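Local coordinates for rhamnonate dehydratase (Gibberella zeae PH-1, PDB 3FXG), which probably dehydrates L-rhamnonate to its 2-keto-3-deoxy acid, as a magnesium-dependent lyase of the enolase superfamily, at residues 361-366 with 395-400; 66-71 with 387-392; 90-95 with 130-135; 136-141 with 298-303; 107-112 with 142-147. All blocks are in the same frame, centred on the assembly; numbering follows the deposited sequence.

Contact 1: residues 361-366 with 395-400; sequences GDLFID and AKLIPS
A light, partly buried contact in which Asp-362 and Leu-363 meet Lys-396 and Leu-397 joins the loop between strands 344-347 and 374-376 to the short strand 397-399. Its inner half is apolar: CD1 of Leu-363 lies 4.3 Å from CD2 of Leu-397, a loose methyl contact. The outer half is electrostatic, but only loosely so. Asp-362 and Lys-396 reach out from opposite directions, yet OD2 of Asp-362 stays 4.2 Å from NZ of Lys-396, beyond a salt bridge, and the nearer approach is that of the methylene CE to OD1, at 4.0 Å. Bends at both far torsions of the lysine (chi3 -57°, chi4 -65°) curl its end and present CE to the carboxylate. The loop belongs to the modified TIM barrel of the enolase fold, whereas strand 397-399 returns to the capping domain and forms an outermost strand of its antiparallel sheet, where Ile-398 pairs with Ile-18. Leu-363 also rests on Ile-19 and Thr-82 of that sheet, so the apolar half continues onto it. Within the loop, CG of Leu-363 lies over the centre of the Phe-364 ring, 3.8 Å above its plane, and the ring itself leans on Phe-80.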
# COMPACT_ATOMS: atom_id res chain seq x y z
N GLY A 361 -40.89 -27.81 0.83
CA GLY A 361 -41.71 -29.01 0.73
C GLY A 361 -43.17 -28.84 1.10
O GLY A 361 -43.79 -27.84 0.76
N ASP A 362 -43.72 -29.83 1.81
CA ASP A 362 -45.13 -29.79 2.20
C ASP A 362 -45.41 -29.11 3.54
O ASP A 362 -46.50 -29.26 4.09
CB ASP A 362 -45.70 -31.21 2.21
CG ASP A 362 -45.12 -32.08 3.31
OD1 ASP A 362 -44.05 -31.72 3.86
OD2 ASP A 362 -45.73 -33.12 3.63
N LEU A 363 -44.44 -28.37 4.06
CA LEU A 363 -44.63 -27.67 5.33
C LEU A 363 -45.70 -26.60 5.17
O LEU A 363 -46.51 -26.37 6.07
CB LEU A 363 -43.32 -27.02 5.78
CG LEU A 363 -43.37 -26.20 7.08
CD1 LEU A 363 -43.84 -27.08 8.23
CD2 LEU A 363 -42.00 -25.63 7.38
N PHE A 364 -45.70 -25.93 4.01
CA PHE A 364 -46.67 -24.88 3.72
C PHE A 364 -47.56 -25.30 2.56
O PHE A 364 -47.19 -26.18 1.78
CB PHE A 364 -45.94 -23.58 3.38
CG PHE A 364 -44.96 -23.15 4.45
CD1 PHE A 364 -45.41 -22.79 5.71
CD2 PHE A 364 -43.60 -23.13 4.19
CE1 PHE A 364 -44.51 -22.42 6.71
CE2 PHE A 364 -42.69 -22.76 5.18
CZ PHE A 364 -43.15 -22.40 6.44
N ILE A 365 -48.72 -24.67 2.43
CA ILE A 365 -49.65 -25.02 1.35
C ILE A 365 -49.71 -24.00 0.22
O ILE A 365 -50.27 -24.29 -0.84
CB ILE A 365 -51.08 -25.20 1.89
CG1 ILE A 365 -51.60 -23.87 2.45
CG2 ILE A 365 -51.11 -26.26 2.97
CD1 ILE A 365 -52.98 -23.95 3.06
N ASP A 366 -49.12 -22.83 0.43
CA ASP A 366 -49.18 -21.77 -0.58
C ASP A 366 -47.87 -21.06 -0.91
O ASP A 366 -47.86 -19.85 -1.15
CB ASP A 366 -50.21 -20.73 -0.15
CG ASP A 366 -49.99 -20.27 1.28
OD1 ASP A 366 -48.95 -20.62 1.88
OD2 ASP A 366 -50.86 -19.54 1.81
N ALA A 395 -48.88 -32.28 12.42
CA ALA A 395 -48.75 -33.57 13.09
C ALA A 395 -47.29 -34.01 13.00
O ALA A 395 -46.81 -34.79 13.83
CB ALA A 395 -49.65 -34.60 12.41
N LYS A 396 -46.60 -33.51 11.99
CA LYS A 396 -45.20 -33.82 11.74
C LYS A 396 -44.31 -32.92 12.60
O LYS A 396 -43.11 -33.17 12.73
CB LYS A 396 -44.88 -33.59 10.26
CG LYS A 396 -43.47 -33.99 9.84
CD LYS A 396 -43.06 -33.29 8.54
CE LYS A 396 -44.04 -33.56 7.39
NZ LYS A 396 -44.05 -35.00 6.99
N LEU A 397 -44.90 -31.88 13.18
CA LEU A 397 -44.15 -30.95 14.02
C LEU A 397 -43.91 -31.53 15.40
O LEU A 397 -44.84 -31.76 16.18
CB LEU A 397 -44.89 -29.62 14.14
CG LEU A 397 -45.00 -28.81 12.84
CD1 LEU A 397 -45.83 -27.57 13.08
CD2 LEU A 397 -43.60 -28.43 12.35
N ILE A 398 -42.64 -31.76 15.70
CA ILE A 398 -42.23 -32.33 16.98
C ILE A 398 -41.87 -31.24 17.99
O ILE A 398 -40.88 -30.53 17.81
CB ILE A 398 -41.00 -33.24 16.79
CG1 ILE A 398 -41.30 -34.28 15.71
CG2 ILE A 398 -40.65 -33.91 18.10
CD1 ILE A 398 -40.10 -35.10 15.30
N PRO A 399 -42.67 -31.10 19.06
CA PRO A 399 -42.37 -30.08 20.07
C PRO A 399 -40.96 -30.32 20.59
O PRO A 399 -40.55 -31.47 20.77
CB PRO A 399 -43.43 -30.34 21.14
CG PRO A 399 -44.59 -30.85 20.33
CD PRO A 399 -43.91 -31.81 19.38
N SER A 400 -40.20 -29.25 20.82
CA SER A 400 -38.83 -29.39 21.29
C SER A 400 -38.72 -29.70 22.77
O SER A 400 -37.61 -29.85 23.30
CB SER A 400 -38.05 -28.11 20.97
OG SER A 400 -38.64 -26.99 21.60

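Contact 2: residues 66-71 with 387-392; sequences SFLVEI and LTINPA
The carboxylate of Glu-70, whose OE1 is held in a salt bridge by Arg-15 NE on the adjoining strand, brings its other oxygen, OE2, to 4.1 Å from the CD1 methyl of Ile-389. The glutamate stands on strand 66-73 of the antiparallel sheet in the capping domain of the enolase fold, and Ile-389 comes from the loop leading out of the barrel domain into helix 391-394. Ile-389 therefore spans the seam between the two domains. Its CD1 meets CD2 of Leu-68 tip to tip at 4.0 Å. Leu-68 carries CG opposite the backbone N (chi1 176°), while Ile-389 is extended to its end, with chi2 near 178°; both chains thus reach across a CA separation of 10.5 Å. One terminal methyl accordingly serves an apolar neighbour and the OE2 end of a carboxylate whose charge has its main partner in Arg-15, with a long, weak ion pair from OE2 to Arg-394 NH1 as a second. Just beyond, Asn-390 caps the weakly bonded helix: its OD1 accepts from Ala-392 N at 3.1 Å, with the donor standing 67° out of the carbonyl plane.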
# COMPACT_ATOMS: atom_id res chain seq x y z
N SER A 66 -34.45 -29.60 9.93
CA SER A 66 -35.16 -28.33 9.94
C SER A 66 -35.92 -28.10 11.25
O SER A 66 -36.22 -29.06 11.97
CB SER A 66 -36.16 -28.28 8.79
OG SER A 66 -35.54 -28.60 7.55
N PHE A 67 -36.20 -26.84 11.56
CA PHE A 67 -36.96 -26.50 12.75
C PHE A 67 -37.88 -25.32 12.44
O PHE A 67 -37.70 -24.63 11.43
CB PHE A 67 -36.03 -26.20 13.95
CG PHE A 67 -35.37 -24.84 13.91
CD1 PHE A 67 -35.73 -23.86 14.84
CD2 PHE A 67 -34.35 -24.56 13.01
CE1 PHE A 67 -35.08 -22.62 14.87
CE2 PHE A 67 -33.68 -23.33 13.03
CZ PHE A 67 -34.05 -22.35 13.96
N LEU A 68 -38.88 -25.12 13.28
CA LEU A 68 -39.84 -24.04 13.10
C LEU A 68 -39.98 -23.24 14.38
O LEU A 68 -39.99 -23.80 15.48
CB LEU A 68 -41.21 -24.60 12.72
CG LEU A 68 -42.36 -23.59 12.59
CD1 LEU A 68 -42.33 -22.97 11.21
CD2 LEU A 68 -43.69 -24.28 12.82
N VAL A 69 -40.09 -21.93 14.24
CA VAL A 69 -40.25 -21.06 15.39
C VAL A 69 -41.57 -20.31 15.27
O VAL A 69 -41.90 -19.80 14.20
CB VAL A 69 -39.10 -20.03 15.48
CG1 VAL A 69 -39.41 -18.98 16.53
CG2 VAL A 69 -37.79 -20.74 15.82
N GLU A 70 -42.32 -20.25 16.36
CA GLU A 70 -43.58 -19.52 16.38
C GLU A 70 -43.48 -18.46 17.47
O GLU A 70 -43.07 -18.75 18.59
CB GLU A 70 -44.77 -20.44 16.69
CG GLU A 70 -45.02 -21.56 15.69
CD GLU A 70 -46.35 -22.27 15.95
OE1 GLU A 70 -46.62 -22.60 17.13
OE2 GLU A 70 -47.11 -22.51 14.99
N ILE A 71 -43.86 -17.23 17.13
CA ILE A 71 -43.84 -16.15 18.11
C ILE A 71 -45.26 -15.61 18.19
O ILE A 71 -45.80 -15.12 17.20
CB ILE A 71 -42.86 -15.03 17.70
CG1 ILE A 71 -41.44 -15.59 17.61
CG2 ILE A 71 -42.92 -13.89 18.72
CD1 ILE A 71 -40.41 -14.59 17.11
N LEU A 387 -46.80 -17.32 4.10
CA LEU A 387 -46.76 -18.77 4.13
C LEU A 387 -47.75 -19.32 5.16
O LEU A 387 -47.75 -18.89 6.31
CB LEU A 387 -45.35 -19.26 4.45
CG LEU A 387 -44.30 -18.95 3.38
CD1 LEU A 387 -42.91 -19.25 3.92
CD2 LEU A 387 -44.58 -19.75 2.13
N THR A 388 -48.58 -20.25 4.73
CA THR A 388 -49.57 -20.85 5.62
C THR A 388 -49.21 -22.30 5.88
O THR A 388 -49.07 -23.11 4.96
CB THR A 388 -50.97 -20.78 4.99
OG1 THR A 388 -50.99 -21.52 3.77
CG2 THR A 388 -51.34 -19.35 4.69
N ILE A 389 -49.06 -22.64 7.16
CA ILE A 389 -48.70 -23.99 7.55
C ILE A 389 -49.74 -25.02 7.13
O ILE A 389 -50.94 -24.84 7.31
CB ILE A 389 -48.48 -24.07 9.08
CG1 ILE A 389 -47.30 -23.18 9.47
CG2 ILE A 389 -48.23 -25.51 9.50
CD1 ILE A 389 -47.01 -23.15 10.96
N ASN A 390 -49.25 -26.11 6.55
CA ASN A 390 -50.09 -27.21 6.10
C ASN A 390 -50.57 -27.97 7.33
O ASN A 390 -49.77 -28.53 8.07
CB ASN A 390 -49.28 -28.12 5.17
CG ASN A 390 -50.03 -29.36 4.75
OD1 ASN A 390 -51.23 -29.49 5.00
ND2 ASN A 390 -49.33 -30.27 4.09
N PRO A 391 -51.90 -28.00 7.58
CA PRO A 391 -52.46 -28.70 8.73
C PRO A 391 -51.92 -30.11 8.89
O PRO A 391 -51.66 -30.57 10.01
CB PRO A 391 -53.96 -28.69 8.44
CG PRO A 391 -54.14 -27.39 7.72
CD PRO A 391 -52.96 -27.39 6.76
N ALA A 392 -51.74 -30.80 7.77
CA ALA A 392 -51.22 -32.16 7.78
C ALA A 392 -49.77 -32.19 8.24
O ALA A 392 -49.26 -33.22 8.66
CB ALA A 392 -51.34 -32.77 6.39

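Contact 3: residues 90-95 with 130-135; sequences CWLVHQ and IAVISV
Helix-on-helix packing within the capping domain of the enolase fold brings Leu-92 and Val-93, on helix 86-101, against Val-132 on helix 128-148. The backbones come close, with CA of Val-93 and CA of Val-132 6.7 Å apart, a close spacing at a valine-valine pair. Val-132 divides its two methyls between its partners. CG1, placed opposite the backbone N (chi1 177°), meets CG2 of Val-93 obliquely at 3.5 Å, which is tight for two methyl groups, and the same CG1 approaches the backbone N of Val-93. CG2 of Val-132 goes instead to CD1 of Leu-92, at 4.0 Å, the leucine crossing the valine at about a right angle. No hydrogen bond links the two segments; the meeting is wholly apolar.

Each helix has its own local feature. Helix 86-101 widens into a pi-type turn at 93-95, and CG of Gln-95 lies over the centre of the Trp-91 ring. In the other helix, Ile-130 O is gripped twice by Ser-134: by OG at 2.7 Å and by the backbone N at 2.9 Å, the two donors coming from opposite faces of the carbonyl plane. The same hydroxyl also takes a weak hydrogen bond from Gly-303 N of the barrel loop.

Beside the pair lies strand 66-73, whose Phe-67 touches both Val-93 and Val-135, so the two helices pack on the sheet as well as on each other. Leu-92 also meets Leu-64 of a second subunit, and Ile-133 faces Phe-113 and Met-116 on helix 109-119.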
# COMPACT_ATOMS: atom_id res chain seq x y z
N CYS A 90 -33.34 -25.56 18.36
CA CYS A 90 -34.46 -25.40 19.28
C CYS A 90 -34.00 -25.26 20.72
O CYS A 90 -34.58 -24.52 21.50
CB CYS A 90 -35.42 -26.59 19.17
SG CYS A 90 -36.29 -26.69 17.59
N TRP A 91 -32.94 -25.99 21.07
CA TRP A 91 -32.40 -25.94 22.43
C TRP A 91 -31.94 -24.52 22.73
O TRP A 91 -32.24 -23.98 23.80
CB TRP A 91 -31.22 -26.90 22.56
CG TRP A 91 -30.80 -27.16 23.98
CD1 TRP A 91 -31.22 -28.17 24.79
CD2 TRP A 91 -29.87 -26.39 24.75
NE1 TRP A 91 -30.61 -28.09 26.01
CE2 TRP A 91 -29.77 -27.00 26.02
CE3 TRP A 91 -29.11 -25.24 24.49
CZ2 TRP A 91 -28.94 -26.51 27.03
CZ3 TRP A 91 -28.28 -24.74 25.50
CH2 TRP A 91 -28.20 -25.38 26.75
N LEU A 92 -31.23 -23.91 21.79
CA LEU A 92 -30.73 -22.55 21.96
C LEU A 92 -31.85 -21.52 22.02
O LEU A 92 -31.81 -20.59 22.82
CB LEU A 92 -29.75 -22.21 20.84
CG LEU A 92 -28.44 -22.99 20.85
CD1 LEU A 92 -27.67 -22.72 19.56
CD2 LEU A 92 -27.61 -22.58 22.06
N VAL A 93 -32.86 -21.69 21.17
CA VAL A 93 -33.99 -20.77 21.13
C VAL A 93 -34.54 -20.52 22.54
O VAL A 93 -34.67 -19.37 22.97
CB VAL A 93 -35.15 -21.33 20.27
CG1 VAL A 93 -36.41 -20.51 20.50
CG2 VAL A 93 -34.78 -21.31 18.80
N HIS A 94 -34.85 -21.59 23.25
CA HIS A 94 -35.42 -21.49 24.59
C HIS A 94 -34.43 -21.27 25.72
O HIS A 94 -34.70 -20.49 26.63
CB HIS A 94 -36.26 -22.74 24.87
CG HIS A 94 -37.40 -22.92 23.91
ND1 HIS A 94 -38.52 -22.12 23.92
CD2 HIS A 94 -37.56 -23.78 22.88
CE1 HIS A 94 -39.32 -22.47 22.93
NE2 HIS A 94 -38.76 -23.47 22.28
N GLN A 95 -33.29 -21.93 25.67
CA GLN A 95 -32.31 -21.77 26.73
C GLN A 95 -31.61 -20.41 26.73
O GLN A 95 -31.30 -19.86 27.79
CB GLN A 95 -31.26 -22.89 26.66
CG GLN A 95 -31.80 -24.26 27.03
CD GLN A 95 -32.34 -24.32 28.45
OE1 GLN A 95 -33.55 -24.35 28.67
NE2 GLN A 95 -31.44 -24.33 29.42
N ILE A 130 -26.05 -18.28 14.79
CA ILE A 130 -26.55 -17.19 13.97
C ILE A 130 -27.75 -17.66 13.15
O ILE A 130 -28.66 -16.87 12.86
CB ILE A 130 -25.44 -16.66 13.03
CG1 ILE A 130 -24.19 -16.34 13.85
CG2 ILE A 130 -25.92 -15.41 12.31
CD1 ILE A 130 -24.44 -15.39 15.02
N ALA A 131 -27.76 -18.93 12.77
CA ALA A 131 -28.88 -19.48 12.03
C ALA A 131 -30.13 -19.43 12.93
O ALA A 131 -31.23 -19.15 12.47
CB ALA A 131 -28.59 -20.92 11.61
N VAL A 132 -29.93 -19.69 14.22
CA VAL A 132 -31.04 -19.66 15.18
C VAL A 132 -31.61 -18.25 15.26
O VAL A 132 -32.82 -18.04 15.17
CB VAL A 132 -30.57 -20.09 16.59
CG1 VAL A 132 -31.73 -19.97 17.58
CG2 VAL A 132 -30.05 -21.53 16.55
N ILE A 133 -30.71 -17.27 15.42
CA ILE A 133 -31.13 -15.89 15.50
C ILE A 133 -31.86 -15.48 14.22
O ILE A 133 -32.85 -14.75 14.28
CB ILE A 133 -29.91 -14.96 15.71
CG1 ILE A 133 -29.27 -15.25 17.07
CG2 ILE A 133 -30.35 -13.49 15.63
CD1 ILE A 133 -27.99 -14.47 17.33
N SER A 134 -31.39 -15.97 13.08
CA SER A 134 -32.00 -15.64 11.80
C SER A 134 -33.47 -16.05 11.72
O SER A 134 -34.32 -15.27 11.28
CB SER A 134 -31.24 -16.31 10.65
OG SER A 134 -29.89 -15.90 10.61
N VAL A 135 -33.76 -17.27 12.14
CA VAL A 135 -35.13 -17.77 12.10
C VAL A 135 -36.04 -17.01 13.06
O VAL A 135 -37.20 -16.76 12.76
CB VAL A 135 -35.17 -19.28 12.41
CG1 VAL A 135 -36.61 -19.78 12.40
CG2 VAL A 135 -34.35 -20.04 11.37

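Contact 4: residues 136-141 with 298-303; sequences IDLALW and DVMWLG
Leu-138 and Val-299 carry most of this buried contact between helix 128-148 of the capping domain and the barrel loop that follows strand 294-295. The leucine forks over the loop. Its CD2 slants across to CG2 of Val-299 at 3.9 Å; chi1 of 69° puts CG1 of the valine between the backbone N and the carbonyl carbon and leaves CG2 anti to the N, facing the leucine. CD1 lies 3.8 Å from CG of Met-300, present as selenomethionine, whose side chain runs athwart it. Beside them, CB of Asp-137 stands 4.1 Å from the carbonyl O of Gly-303; the carboxylate itself is bound through OD1 to Thr-306 OG1.

The loop's shape comes from Asp-298. An Asx turn lets its OD1 accept from Met-300 N at 2.8 Å, nearly along the C-O axis, and its carbonyl O takes both Trp-301 N and Leu-302 N. OD2 is held by His-325 ND1 and Tyr-28 OH, the first pairing recalling the Asp-His dyad of mandelate racemase relatives. Helix 329-335 closes one flank, with Tyr-330 touching Leu-138, Val-299 and Met-300, while helix 305-316 sends Leu-308 against Val-299 and helix 109-119 lies alongside through Met-116 on Ile-136.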
# COMPACT_ATOMS: atom_id res chain seq x y z
N ILE A 136 -35.50 -16.64 14.22
CA ILE A 136 -36.29 -15.89 15.19
C ILE A 136 -36.63 -14.52 14.61
O ILE A 136 -37.76 -14.05 14.73
CB ILE A 136 -35.52 -15.71 16.52
CG1 ILE A 136 -35.39 -17.06 17.23
CG2 ILE A 136 -36.22 -14.69 17.41
CD1 ILE A 136 -34.50 -17.04 18.47
N ASP A 137 -35.64 -13.89 13.98
CA ASP A 137 -35.83 -12.58 13.37
C ASP A 137 -36.89 -12.65 12.28
O ASP A 137 -37.75 -11.78 12.19
CB ASP A 137 -34.51 -12.07 12.78
CG ASP A 137 -34.63 -10.66 12.21
OD1 ASP A 137 -34.81 -9.71 13.00
OD2 ASP A 137 -34.55 -10.51 10.98
N LEU A 138 -36.81 -13.68 11.44
CA LEU A 138 -37.77 -13.85 10.36
C LEU A 138 -39.18 -14.05 10.92
O LEU A 138 -40.16 -13.55 10.36
CB LEU A 138 -37.37 -15.04 9.47
CG LEU A 138 -36.13 -14.82 8.59
CD1 LEU A 138 -35.72 -16.11 7.90
CD2 LEU A 138 -36.42 -13.74 7.56
N ALA A 139 -39.29 -14.78 12.03
CA ALA A 139 -40.59 -15.00 12.66
C ALA A 139 -41.12 -13.66 13.16
O ALA A 139 -42.32 -13.40 13.14
CB ALA A 139 -40.47 -15.99 13.82
N LEU A 140 -40.21 -12.80 13.63
CA LEU A 140 -40.61 -11.48 14.11
C LEU A 140 -41.17 -10.67 12.95
O LEU A 140 -42.21 -10.02 13.09
CB LEU A 140 -39.41 -10.75 14.73
CG LEU A 140 -38.99 -11.17 16.14
CD1 LEU A 140 -37.71 -10.44 16.53
CD2 LEU A 140 -40.11 -10.83 17.13
N TRP A 141 -40.50 -10.71 11.80
CA TRP A 141 -40.97 -9.97 10.65
C TRP A 141 -42.31 -10.50 10.15
O TRP A 141 -43.18 -9.73 9.75
CB TRP A 141 -39.94 -9.99 9.52
CG TRP A 141 -38.85 -8.97 9.72
CD1 TRP A 141 -37.59 -9.19 10.20
CD2 TRP A 141 -38.95 -7.56 9.48
NE1 TRP A 141 -36.89 -8.01 10.27
CE2 TRP A 141 -37.71 -6.99 9.84
CE3 TRP A 141 -39.97 -6.73 9.00
CZ2 TRP A 141 -37.45 -5.62 9.72
CZ3 TRP A 141 -39.72 -5.36 8.89
CH2 TRP A 141 -38.47 -4.83 9.25
N ASP A 298 -27.42 -16.19 2.88
CA ASP A 298 -28.65 -16.97 3.01
C ASP A 298 -29.37 -16.26 4.15
O ASP A 298 -28.82 -16.14 5.25
CB ASP A 298 -28.35 -18.42 3.38
CG ASP A 298 -29.61 -19.27 3.43
OD1 ASP A 298 -30.50 -18.97 4.25
OD2 ASP A 298 -29.72 -20.25 2.66
N VAL A 299 -30.58 -15.78 3.90
CA VAL A 299 -31.33 -15.04 4.91
C VAL A 299 -31.63 -15.84 6.17
O VAL A 299 -31.80 -15.26 7.24
CB VAL A 299 -32.66 -14.51 4.33
CG1 VAL A 299 -33.60 -15.66 4.04
CG2 VAL A 299 -33.29 -13.53 5.30
N MSE A 300 -31.68 -17.16 6.06
CA MSE A 300 -31.95 -18.00 7.22
C MSE A 300 -30.68 -18.34 7.99
O MSE A 300 -30.74 -18.97 9.04
CB MSE A 300 -32.64 -19.30 6.79
CG MSE A 300 -34.08 -19.12 6.31
SE MSE A 300 -34.82 -20.79 5.62
CE MSE A 300 -33.97 -20.76 3.90
N TRP A 301 -29.53 -17.90 7.48
CA TRP A 301 -28.26 -18.22 8.13
C TRP A 301 -27.42 -17.03 8.61
O TRP A 301 -26.86 -17.09 9.71
CB TRP A 301 -27.38 -19.06 7.20
CG TRP A 301 -28.03 -20.29 6.59
CD1 TRP A 301 -29.20 -20.88 6.98
CD2 TRP A 301 -27.52 -21.09 5.51
NE1 TRP A 301 -29.45 -21.99 6.21
CE2 TRP A 301 -28.43 -22.15 5.31
CE3 TRP A 301 -26.37 -21.01 4.71
CZ2 TRP A 301 -28.23 -23.13 4.32
CZ3 TRP A 301 -26.18 -21.99 3.72
CH2 TRP A 301 -27.11 -23.03 3.54
N LEU A 302 -27.33 -15.98 7.81
CA LEU A 302 -26.48 -14.82 8.13
C LEU A 302 -26.81 -13.99 9.36
O LEU A 302 -25.94 -13.29 9.89
CB LEU A 302 -26.39 -13.86 6.93
CG LEU A 302 -27.36 -12.67 6.94
CD1 LEU A 302 -26.84 -11.56 6.04
CD2 LEU A 302 -28.75 -13.12 6.51
N GLY A 303 -28.06 -14.05 9.82
CA GLY A 303 -28.46 -13.29 10.98
C GLY A 303 -29.92 -12.88 10.94
O GLY A 303 -30.50 -12.49 11.95

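Contact 5: residues 107-112 with 142-147; sequences RNTNLL and DLLGKV
Arg-107 and Leu-144 bring the backbones nearest, their CA atoms 6.9 Å apart, where the turn entering helix 109-119 meets the long helix 128-148. Asn-108, in the N-cap position but making no capping bond with its side chain, is the centre of an inverse gamma turn, closed by a weak bond from Thr-109 N to Arg-107 O; the segment then runs into the helix, while residues 142-147 are helical throughout.

Leu-144 splits its two methyls between Arg-107 and Thr-109. Its CD2 lies 3.6 Å from CG of Arg-107, the two side chains set roughly perpendicular, and 3.8 Å from the arginine's backbone N. The other methyl, CD1, meets CG2 of Thr-109 on a slant at 3.9 Å. It is thus the aliphatic stem of the arginine that packs here. A bend at chi3 (-58°) turns its guanidinium aside, to a salt bridge from NH2 to Asp-105, while NH1 pairs with Glu-150 of a third subunit.

One turn apart on the long helix, Lys-146 NZ and Asp-142 OD2 form a salt bridge of 2.7 Å, the amine meeting OD2 on its syn side, 21° out of the carboxylate plane. OD2 also accepts from Phe-80 N, and Lys-146 makes a cation-pi contact with the Phe-80 ring, tying the helix to strand 78-84. Helices packed against one another and against an antiparallel sheet are the build of the capping domain in the enolase superfamily.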
# COMPACT_ATOMS: atom_id res chain seq x y z
N ARG A 107 -41.61 -4.73 17.28
CA ARG A 107 -41.14 -3.73 16.32
C ARG A 107 -39.69 -3.34 16.60
O ARG A 107 -39.05 -2.69 15.77
CB ARG A 107 -42.04 -2.49 16.35
CG ARG A 107 -43.44 -2.75 15.81
CD ARG A 107 -44.34 -1.54 16.03
NE ARG A 107 -44.42 -1.20 17.45
CZ ARG A 107 -45.12 -0.17 17.93
NH1 ARG A 107 -45.80 0.62 17.12
NH2 ARG A 107 -45.13 0.06 19.24
N ASN A 108 -39.18 -3.74 17.76
CA ASN A 108 -37.81 -3.43 18.14
C ASN A 108 -36.84 -4.44 17.53
O ASN A 108 -36.06 -5.08 18.23
CB ASN A 108 -37.66 -3.44 19.67
CG ASN A 108 -38.37 -2.27 20.33
OD1 ASN A 108 -38.71 -1.29 19.67
ND2 ASN A 108 -38.59 -2.36 21.63
N THR A 109 -36.91 -4.59 16.21
CA THR A 109 -36.06 -5.53 15.50
C THR A 109 -34.58 -5.25 15.68
O THR A 109 -33.78 -6.18 15.88
CB THR A 109 -36.40 -5.56 14.00
OG1 THR A 109 -36.43 -4.22 13.49
CG2 THR A 109 -37.75 -6.20 13.79
N ASN A 110 -34.19 -3.98 15.62
CA ASN A 110 -32.78 -3.63 15.79
C ASN A 110 -32.26 -3.98 17.18
O ASN A 110 -31.18 -4.55 17.32
CB ASN A 110 -32.56 -2.14 15.50
CG ASN A 110 -32.58 -1.82 14.02
OD1 ASN A 110 -32.53 -2.72 13.18
ND2 ASN A 110 -32.64 -0.54 13.68
N LEU A 111 -33.03 -3.64 18.21
CA LEU A 111 -32.62 -3.95 19.58
C LEU A 111 -32.51 -5.45 19.81
O LEU A 111 -31.51 -5.95 20.33
CB LEU A 111 -33.62 -3.36 20.58
CG LEU A 111 -33.40 -3.80 22.03
CD1 LEU A 111 -32.11 -3.17 22.56
CD2 LEU A 111 -34.59 -3.38 22.89
N LEU A 112 -33.55 -6.18 19.43
CA LEU A 112 -33.56 -7.62 19.64
C LEU A 112 -32.41 -8.34 18.92
O LEU A 112 -31.84 -9.29 19.47
CB LEU A 112 -34.91 -8.21 19.22
CG LEU A 112 -36.09 -7.68 20.05
CD1 LEU A 112 -37.39 -8.27 19.53
CD2 LEU A 112 -35.89 -8.04 21.52
N ASP A 142 -42.48 -11.82 10.20
CA ASP A 142 -43.74 -12.44 9.77
C ASP A 142 -44.85 -11.91 10.68
O ASP A 142 -45.93 -11.56 10.22
CB ASP A 142 -43.64 -13.97 9.89
CG ASP A 142 -44.85 -14.69 9.29
OD1 ASP A 142 -45.17 -14.45 8.11
OD2 ASP A 142 -45.48 -15.50 10.01
N LEU A 143 -44.56 -11.84 11.98
CA LEU A 143 -45.52 -11.34 12.96
C LEU A 143 -45.87 -9.88 12.70
O LEU A 143 -47.04 -9.49 12.76
CB LEU A 143 -44.93 -11.49 14.37
CG LEU A 143 -45.69 -10.82 15.53
CD1 LEU A 143 -47.08 -11.44 15.66
CD2 LEU A 143 -44.89 -11.00 16.82
N LEU A 144 -44.86 -9.06 12.42
CA LEU A 144 -45.08 -7.65 12.15
C LEU A 144 -45.99 -7.46 10.94
O LEU A 144 -46.89 -6.61 10.95
CB LEU A 144 -43.75 -6.92 11.92
CG LEU A 144 -42.84 -6.79 13.15
CD1 LEU A 144 -41.54 -6.10 12.75
CD2 LEU A 144 -43.56 -5.98 14.24
N GLY A 145 -45.75 -8.24 9.89
CA GLY A 145 -46.57 -8.13 8.70
C GLY A 145 -48.01 -8.54 8.98
O GLY A 145 -48.95 -7.93 8.48
N LYS A 146 -48.18 -9.58 9.80
CA LYS A 146 -49.52 -10.06 10.13
C LYS A 146 -50.29 -9.07 11.00
O LYS A 146 -51.48 -8.86 10.79
CB LYS A 146 -49.42 -11.43 10.80
CG LYS A 146 -49.12 -12.52 9.79
CD LYS A 146 -48.79 -13.86 10.42
CE LYS A 146 -48.56 -14.89 9.33
NZ LYS A 146 -48.10 -16.20 9.86
N VAL A 147 -49.61 -8.46 11.97
CA VAL A 147 -50.28 -7.49 12.83
C VAL A 147 -50.75 -6.28 12.02
O VAL A 147 -51.86 -5.79 12.23
CB VAL A 147 -49.35 -7.01 13.97
CG1 VAL A 147 -50.02 -5.88 14.75
CG2 VAL A 147 -49.04 -8.18 14.90

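In the fold
Contacts 1 and 2 adjoin, their centres 5 Å apart, and a probable hydrogen bond of 2.8 Å from Asn-390 N to Leu-363 O ties their loops together. Contacts 3, 4 and 5 share helix 128-148: contact 4 lies 10 Å from contact 3 and 11 Å from contact 5, centre to centre. Strand 66-73 connects the groups, since Phe-67 of contact 2 packs on Val-135 of contact 3 and Ile-71 on Ala-139 of contact 4. Contacts 1, 2 and 4 join the capping domain to the barrel, while 3 and 5 lie within the cap. The side chain of Met-300 in contact 4 is about 13 Å from the magnesium ion bound by Asp-222, Glu-248 and Glu-275.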